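Side-chain contacts in putative polyprenyl synthetase (Streptomyces coelicolor, PDB 3NF2), which probably joins isoprenoid units into longer polyprenyl diphosphates with the aid of magnesium, as a prenyltransferase of the FPP/GGPP synthase family: residues A[241-244]-A[245-248]; A[269-272]-A[273-276]; A[277-280]-A[281-285]. All blocks are in the same frame, centred on the assembly; numbering follows the deposited sequence.

How the contacts relate
From the N terminus, contact 1 comes first and closes the short helix 242-245, turning its last residues into the loop that leads to helix 251-259. The chain then runs through that helix and into helix 262-275, whose final turns make up contact 2. Contact 3 follows directly, folding the loop between helices 262-275 and 285-297. The three lie in series along the chain, without nesting or crossing, yet they meet in space. Trp241 NE1 probably bonds Glu285 OE1, and Arg247 lies against the Phe280 ring, linking contacts 1 and 3; Asp274 OD1 approaches Phe283 CZ, linking contacts 2 and 3. Contact 1 also packs on contact 2 where Arg247 NE nears Asp274 O.

Contact 1 of 3, residues A[241-244]-A[245-248]; sequences WSDL and RQRK
A Schellman motif ends the short helix 242-245, with Asp243 and Leu244 receiving the chain as it turns back at Arg247 and Lys248. Lys248 N gives a nearly straight bond to Asp243 O (3.0 Å, 167°), while Arg247 N reaches Leu244 O at 3.3 Å, a weak bond. Arg247 has a positive phi of 55°, a conformation easiest for glycine but tolerated by residues not branched at CB, such as arginine, whose guanidinium group makes a cation-pi contact with Phe280. One turn earlier, Arg245 N bonds Trp241 O at 3.1 Å. The Arg245 chain runs extended from CG to NE; CG passes 3.8 Å from Trp241 O and NE bonds Thr240 O, which suits an arginine with a long aliphatic stem and a polar end. Within the same turn the side chains of Asp243 and Lys248 cross obliquely: the methylene CD of Lys248 touches the carboxylate, 3.8 Å from Asp243 OD1. The lysine bends at its last torsion, and Lys248 NZ stays 5.5 Å from Asp243 OD1; its salt-bridge partner is a bound sulfate ion outside the two segments. That anion probably came from the crystallisation liquor, though it may mark a pocket for an anionic group. Leu244 and Trp241 rest on Ile229 of helix 203-230. Such paired backward bonds around a residue of left-handed conformation are the signature of a Schellman helix C-terminus.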
loop_
_atom_site.group_PDB
_atom_site.type_symbol
_atom_site.label_atom_id
_atom_site.label_comp_id
_atom_site.label_asym_id
_atom_site.label_seq_id
_atom_site.Cartn_x
_atom_site.Cartn_y
_atom_site.Cartn_z
ATOM N N TRP A 241 30.986 -10.989 6.939
ATOM C CA TRP A 241 30.931 -9.729 6.181
ATOM C C TRP A 241 29.695 -9.640 5.268
ATOM O O TRP A 241 29.796 -9.173 4.128
ATOM C CB TRP A 241 32.234 -9.490 5.375
ATOM C CG TRP A 241 33.447 -10.183 5.935
ATOM C CD1 TRP A 241 33.980 -11.365 5.506
ATOM C CD2 TRP A 241 34.262 -9.753 7.036
ATOM N NE1 TRP A 241 35.066 -11.702 6.274
ATOM C CE2 TRP A 241 35.263 -10.732 7.221
ATOM C CE3 TRP A 241 34.239 -8.641 7.888
ATOM C CZ2 TRP A 241 36.244 -10.631 8.220
ATOM C CZ3 TRP A 241 35.211 -8.544 8.892
ATOM C CH2 TRP A 241 36.204 -9.529 9.039
ATOM N N SER A 242 28.544 -10.085 5.783
ATOM C CA SER A 242 27.328 -10.284 4.974
ATOM C C SER A 242 26.879 -9.029 4.222
ATOM O O SER A 242 26.577 -9.103 3.034
ATOM C CB SER A 242 26.171 -10.850 5.818
ATOM O OG SER A 242 25.462 -9.820 6.500
ATOM N N ASP A 243 26.867 -7.885 4.907
ATOM C CA ASP A 243 26.534 -6.619 4.262
ATOM C C ASP A 243 27.511 -6.214 3.154
ATOM O O ASP A 243 27.130 -5.498 2.223
ATOM C CB ASP A 243 26.451 -5.483 5.278
ATOM C CG ASP A 243 25.159 -5.485 6.067
ATOM O OD1 ASP A 243 24.348 -6.423 5.919
ATOM O OD2 ASP A 243 24.955 -4.533 6.848
ATOM N N LEU A 244 28.767 -6.645 3.258
ATOM C CA LEU A 244 29.746 -6.326 2.213
ATOM C C LEU A 244 29.575 -7.214 0.983
ATOM O O LEU A 244 29.872 -6.787 -0.128
ATOM C CB LEU A 244 31.184 -6.389 2.736
ATOM C CG LEU A 244 31.564 -5.477 3.905
ATOM C CD1 LEU A 244 33.057 -5.582 4.206
ATOM C CD2 LEU A 244 31.172 -4.022 3.679
ATOM N N ARG A 245 29.088 -8.434 1.189
ATOM C CA ARG A 245 28.724 -9.340 0.092
ATOM C C ARG A 245 27.514 -8.827 -0.706
ATOM O O ARG A 245 27.326 -9.200 -1.862
ATOM C CB ARG A 245 28.439 -10.756 0.617
ATOM C CG ARG A 245 29.657 -11.490 1.164
ATOM C CD ARG A 245 29.298 -12.829 1.796
ATOM N NE ARG A 245 30.422 -13.399 2.547
ATOM C CZ ARG A 245 31.266 -14.317 2.076
ATOM N NH1 ARG A 245 31.123 -14.787 0.843
ATOM N NH2 ARG A 245 32.258 -14.774 2.837
ATOM N N GLN A 246 26.712 -7.971 -0.083
ATOM C CA GLN A 246 25.518 -7.416 -0.703
ATOM C C GLN A 246 25.730 -5.965 -1.152
ATOM O O GLN A 246 24.784 -5.303 -1.594
ATOM C CB GLN A 246 24.327 -7.512 0.265
ATOM C CG GLN A 246 23.751 -8.922 0.441
ATOM C CD GLN A 246 22.687 -9.003 1.545
ATOM O OE1 GLN A 246 22.395 -8.012 2.221
ATOM N NE2 GLN A 246 22.107 -10.192 1.728
ATOM N N ARG A 247 26.940 -5.478 -0.961
ATOM C CA ARG A 247 27.368 -4.130 -1.295
ATOM C C ARG A 247 26.562 -3.013 -0.698
ATOM O O ARG A 247 26.343 -2.022 -1.348
ATOM C CB ARG A 247 27.468 -3.908 -2.791
ATOM C CG ARG A 247 28.429 -4.785 -3.483
ATOM C CD ARG A 247 28.478 -4.472 -4.926
ATOM N NE ARG A 247 28.491 -5.669 -5.748
ATOM C CZ ARG A 247 27.475 -6.074 -6.494
ATOM N NH1 ARG A 247 26.357 -5.389 -6.526
ATOM N NH2 ARG A 247 27.571 -7.168 -7.204
ATOM N N LYS A 248 26.135 -3.163 0.540
ATOM C CA LYS A 248 25.378 -2.114 1.177
ATOM C C LYS A 248 26.199 -0.911 1.521
ATOM O O LYS A 248 27.328 -1.006 1.881
ATOM C CB LYS A 248 24.689 -2.632 2.423
ATOM C CG LYS A 248 23.395 -3.305 2.148
ATOM C CD LYS A 248 22.853 -4.041 3.353
ATOM C CE LYS A 248 21.585 -4.805 3.001
ATOM N NZ LYS A 248 20.375 -3.946 2.973
#

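Contact 2 of 3, residues A[269-272]-A[273-276]; sequences EILT and ADAK
Asp274 leans back over the turn begun by Ile270, and its side chain can be followed from root to tip. CB lies 3.4 Å from Ile270 O, the carbonyl that Asp274 N also bonds, at 2.7 Å. With CG beside its own backbone N (chi1 -74°), the carboxylate is folded back toward that carbonyl: CG sits 3.1 Å from Ile270 O. OD1 comes equally near the same oxygen, but two acceptors cannot bond each other, and their repulsion is probably offset by the positive charge of Arg291. OD2 lies near that oxygen too, and also touches two methyls, Ile270 CG2 at 3.6 Å and Leu271 CD2 at 4.1 Å. The Asp274 and Ile270 side chains run side by side, pointing the same way, while Ile270 packs on Arg291 and Leu294 of helix 285-297. OD2 forms a salt bridge with Arg291 NE, the reason a buried acid is suited to this place; an alanine here would probably leave Arg291 without its negative partner and free its guanidinium group to turn. On another side of the helix, Lys276 lies alongside Thr272, NZ 4.0 Å from CG2, a contact of ammonium and methyl, while Thr272 OG1 turns back to bond Gly268 O. Flanked by two methyls and set against a carbonyl oxygen, the aspartate would probably be costly to bury without Arg291, whose charge ties helix 285-297 to helix 262-275.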
loop_
_atom_site.group_PDB
_atom_site.type_symbol
_atom_site.label_atom_id
_atom_site.label_comp_id
_atom_site.label_asym_id
_atom_site.label_seq_id
_atom_site.Cartn_x
_atom_site.Cartn_y
_atom_site.Cartn_z
ATOM N N GLU A 269 38.035 3.690 -4.570
ATOM C CA GLU A 269 38.425 3.094 -5.849
ATOM C C GLU A 269 37.926 1.658 -5.960
ATOM O O GLU A 269 37.390 1.254 -6.993
ATOM C CB GLU A 269 39.950 3.136 -6.019
ATOM C CG GLU A 269 40.533 4.541 -6.176
ATOM C CD GLU A 269 42.043 4.606 -5.937
ATOM O OE1 GLU A 269 42.705 3.543 -5.878
ATOM O OE2 GLU A 269 42.570 5.734 -5.807
ATOM N N ILE A 270 38.085 0.909 -4.876
ATOM C CA ILE A 270 37.729 -0.510 -4.824
ATOM C C ILE A 270 36.217 -0.744 -4.930
ATOM O O ILE A 270 35.773 -1.591 -5.704
ATOM C CB ILE A 270 38.303 -1.166 -3.541
ATOM C CG1 ILE A 270 39.821 -1.302 -3.646
ATOM C CG2 ILE A 270 37.698 -2.526 -3.297
ATOM C CD1 ILE A 270 40.479 -1.760 -2.365
ATOM N N LEU A 271 35.434 0.019 -4.167
ATOM C CA LEU A 271 33.975 -0.129 -4.164
ATOM C C LEU A 271 33.332 0.295 -5.485
ATOM O O LEU A 271 32.331 -0.295 -5.906
ATOM C CB LEU A 271 33.348 0.638 -2.994
ATOM C CG LEU A 271 33.733 0.243 -1.560
ATOM C CD1 LEU A 271 33.040 1.176 -0.568
ATOM C CD2 LEU A 271 33.453 -1.229 -1.234
ATOM N N THR A 272 33.907 1.319 -6.122
ATOM C CA THR A 272 33.548 1.704 -7.489
ATOM C C THR A 272 33.883 0.558 -8.465
ATOM O O THR A 272 33.061 0.206 -9.314
ATOM C CB THR A 272 34.244 3.031 -7.893
ATOM O OG1 THR A 272 33.837 4.077 -6.996
ATOM C CG2 THR A 272 33.906 3.446 -9.339
ATOM N N ALA A 273 35.063 -0.043 -8.310
ATOM C CA ALA A 273 35.473 -1.195 -9.130
ATOM C C ALA A 273 34.633 -2.433 -8.880
ATOM O O ALA A 273 34.316 -3.164 -9.817
ATOM C CB ALA A 273 36.953 -1.518 -8.927
ATOM N N ASP A 274 34.276 -2.664 -7.618
ATOM C CA ASP A 274 33.469 -3.823 -7.225
ATOM C C ASP A 274 32.073 -3.832 -7.863
ATOM O O ASP A 274 31.526 -4.901 -8.151
ATOM C CB ASP A 274 33.317 -3.877 -5.702
ATOM C CG ASP A 274 34.590 -4.335 -4.979
ATOM O OD1 ASP A 274 35.569 -4.732 -5.648
ATOM O OD2 ASP A 274 34.607 -4.288 -3.725
ATOM N N ALA A 275 31.503 -2.642 -8.057
ATOM C CA ALA A 275 30.182 -2.483 -8.669
ATOM C C ALA A 275 30.118 -3.025 -10.113
ATOM O O ALA A 275 29.137 -3.665 -10.481
ATOM C CB ALA A 275 29.751 -1.020 -8.612
ATOM N N LYS A 276 31.171 -2.789 -10.903
ATOM C CA LYS A 276 31.248 -3.267 -12.294
ATOM C C LYS A 276 31.979 -4.607 -12.423
ATOM O O LYS A 276 32.198 -5.087 -13.537
ATOM C CB LYS A 276 31.975 -2.261 -13.218
ATOM C CG LYS A 276 31.923 -0.773 -12.866
ATOM C CD LYS A 276 32.571 0.054 -13.993
ATOM C CE LYS A 276 33.421 1.225 -13.485
ATOM N NZ LYS A 276 32.620 2.378 -12.977
#

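Contact 3 of 3, residues A[277-280]-A[281-285]; sequences ASDF and ANFSE
Phe280 holds CG anti to its backbone N (chi1 -173°), whereas Phe283 folds CG back beside its own N (chi1 -86°), and these two choices swing the rings together from residues three apart. The side chains cross at about a right angle, their ring planes inclined at 44° with centroids 4.9 Å apart, an oblique pairing. Phe280 CD1 stands above one face of the Phe283 ring, toward its rim, and lies 3.7 Å from Phe283 CE1. A CH-pi contact adds to this: Phe280 CA lies over a face of the Phe283 ring, 4.1 Å from the ring centroid. Ala277 CB approaches Phe283 CZ at 4.5 Å, a small methyl that fits beside the bulky ring. The backbone sets up this meeting. A type I beta turn from Ala277 to Phe280, closed by Phe280 N on Ala277 O, runs into a short 3-10 segment in the loop between helices 262-275 and 285-297. Two further bonds step three residues back: Asn282 N to Asp279 O at 2.9 Å, and Phe283 N to Phe280 O at 3.2 Å. In both, the donor sits well above the carbonyl plane, away from the lone pairs. Asp279 O also comes within 3.4 Å of Phe283 CD2, approaching the ring obliquely. Beyond the rings, Ser284 stands at the N-cap of helix 285-297; its short hydroxyl caps a backbone N of the first turn, and Glu287 OE1 accepts Ser284 N in return, a pairing consistent with a capping box.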
loop_
_atom_site.group_PDB
_atom_site.type_symbol
_atom_site.label_atom_id
_atom_site.label_comp_id
_atom_site.label_asym_id
_atom_site.label_seq_id
_atom_site.Cartn_x
_atom_site.Cartn_y
_atom_site.Cartn_z
ATOM N N ALA A 277 32.367 -5.208 -11.303
ATOM C CA ALA A 277 33.280 -6.356 -11.346
ATOM C C ALA A 277 32.618 -7.650 -11.845
ATOM O O ALA A 277 31.732 -8.204 -11.191
ATOM C CB ALA A 277 33.957 -6.558 -9.983
ATOM N N SER A 278 33.074 -8.111 -13.012
ATOM C CA SER A 278 32.625 -9.361 -13.653
ATOM C C SER A 278 32.720 -10.603 -12.763
ATOM O O SER A 278 31.913 -11.518 -12.893
ATOM C CB SER A 278 33.437 -9.635 -14.929
ATOM O OG SER A 278 33.646 -8.457 -15.690
ATOM N N ASP A 279 33.716 -10.640 -11.880
ATOM C CA ASP A 279 33.929 -11.803 -11.014
ATOM C C ASP A 279 33.594 -11.552 -9.537
ATOM O O ASP A 279 34.153 -12.208 -8.658
ATOM C CB ASP A 279 35.353 -12.378 -11.182
ATOM C CG ASP A 279 36.450 -11.395 -10.777
ATOM O OD1 ASP A 279 36.247 -10.168 -10.852
ATOM O OD2 ASP A 279 37.542 -11.856 -10.388
ATOM N N PHE A 280 32.661 -10.629 -9.281
ATOM C CA PHE A 280 32.165 -10.355 -7.927
ATOM C C PHE A 280 31.618 -11.596 -7.226
ATOM O O PHE A 280 31.812 -11.769 -6.022
ATOM C CB PHE A 280 31.101 -9.255 -7.936
ATOM C CG PHE A 280 30.668 -8.819 -6.559
ATOM C CD1 PHE A 280 31.386 -7.849 -5.867
ATOM C CD2 PHE A 280 29.542 -9.379 -5.953
ATOM C CE1 PHE A 280 30.987 -7.438 -4.580
ATOM C CE2 PHE A 280 29.140 -8.980 -4.676
ATOM C CZ PHE A 280 29.866 -8.010 -3.991
ATOM N N ALA A 281 30.950 -12.456 -7.989
ATOM C CA ALA A 281 30.409 -13.711 -7.474
ATOM C C ALA A 281 31.500 -14.691 -7.015
ATOM O O ALA A 281 31.212 -15.678 -6.338
ATOM C CB ALA A 281 29.509 -14.367 -8.533
ATOM N N ASN A 282 32.745 -14.423 -7.397
ATOM C CA ASN A 282 33.850 -15.294 -7.020
ATOM C C ASN A 282 34.654 -14.790 -5.828
ATOM O O ASN A 282 35.517 -15.509 -5.327
ATOM C CB ASN A 282 34.770 -15.550 -8.219
ATOM C CG ASN A 282 34.196 -16.572 -9.186
ATOM O OD1 ASN A 282 33.430 -17.462 -8.801
ATOM N ND2 ASN A 282 34.581 -16.457 -10.452
ATOM N N PHE A 283 34.357 -13.570 -5.379
ATOM C CA PHE A 283 35.048 -12.927 -4.251
ATOM C C PHE A 283 35.148 -13.851 -3.044
ATOM O O PHE A 283 34.224 -14.606 -2.757
ATOM C CB PHE A 283 34.324 -11.651 -3.824
ATOM C CG PHE A 283 34.719 -10.415 -4.600
ATOM C CD1 PHE A 283 34.571 -9.156 -4.024
ATOM C CD2 PHE A 283 35.220 -10.497 -5.902
ATOM C CE1 PHE A 283 34.919 -7.996 -4.729
ATOM C CE2 PHE A 283 35.573 -9.345 -6.606
ATOM C CZ PHE A 283 35.421 -8.094 -6.020
ATOM N N SER A 284 36.280 -13.786 -2.349
ATOM C CA SER A 284 36.528 -14.642 -1.188
ATOM C C SER A 284 36.255 -13.884 0.103
ATOM O O SER A 284 36.144 -12.660 0.100
ATOM C CB SER A 284 37.977 -15.137 -1.198
ATOM O OG SER A 284 38.881 -14.044 -1.166
ATOM N N GLU A 285 36.168 -14.628 1.207
ATOM C CA GLU A 285 36.108 -14.067 2.563
ATOM C C GLU A 285 37.209 -13.023 2.792
ATOM O O GLU A 285 36.947 -11.917 3.282
ATOM C CB GLU A 285 36.209 -15.213 3.584
ATOM C CG GLU A 285 36.037 -14.812 5.056
ATOM C CD GLU A 285 37.341 -14.401 5.720
ATOM O OE1 GLU A 285 37.349 -13.380 6.445
ATOM O OE2 GLU A 285 38.359 -15.089 5.501
#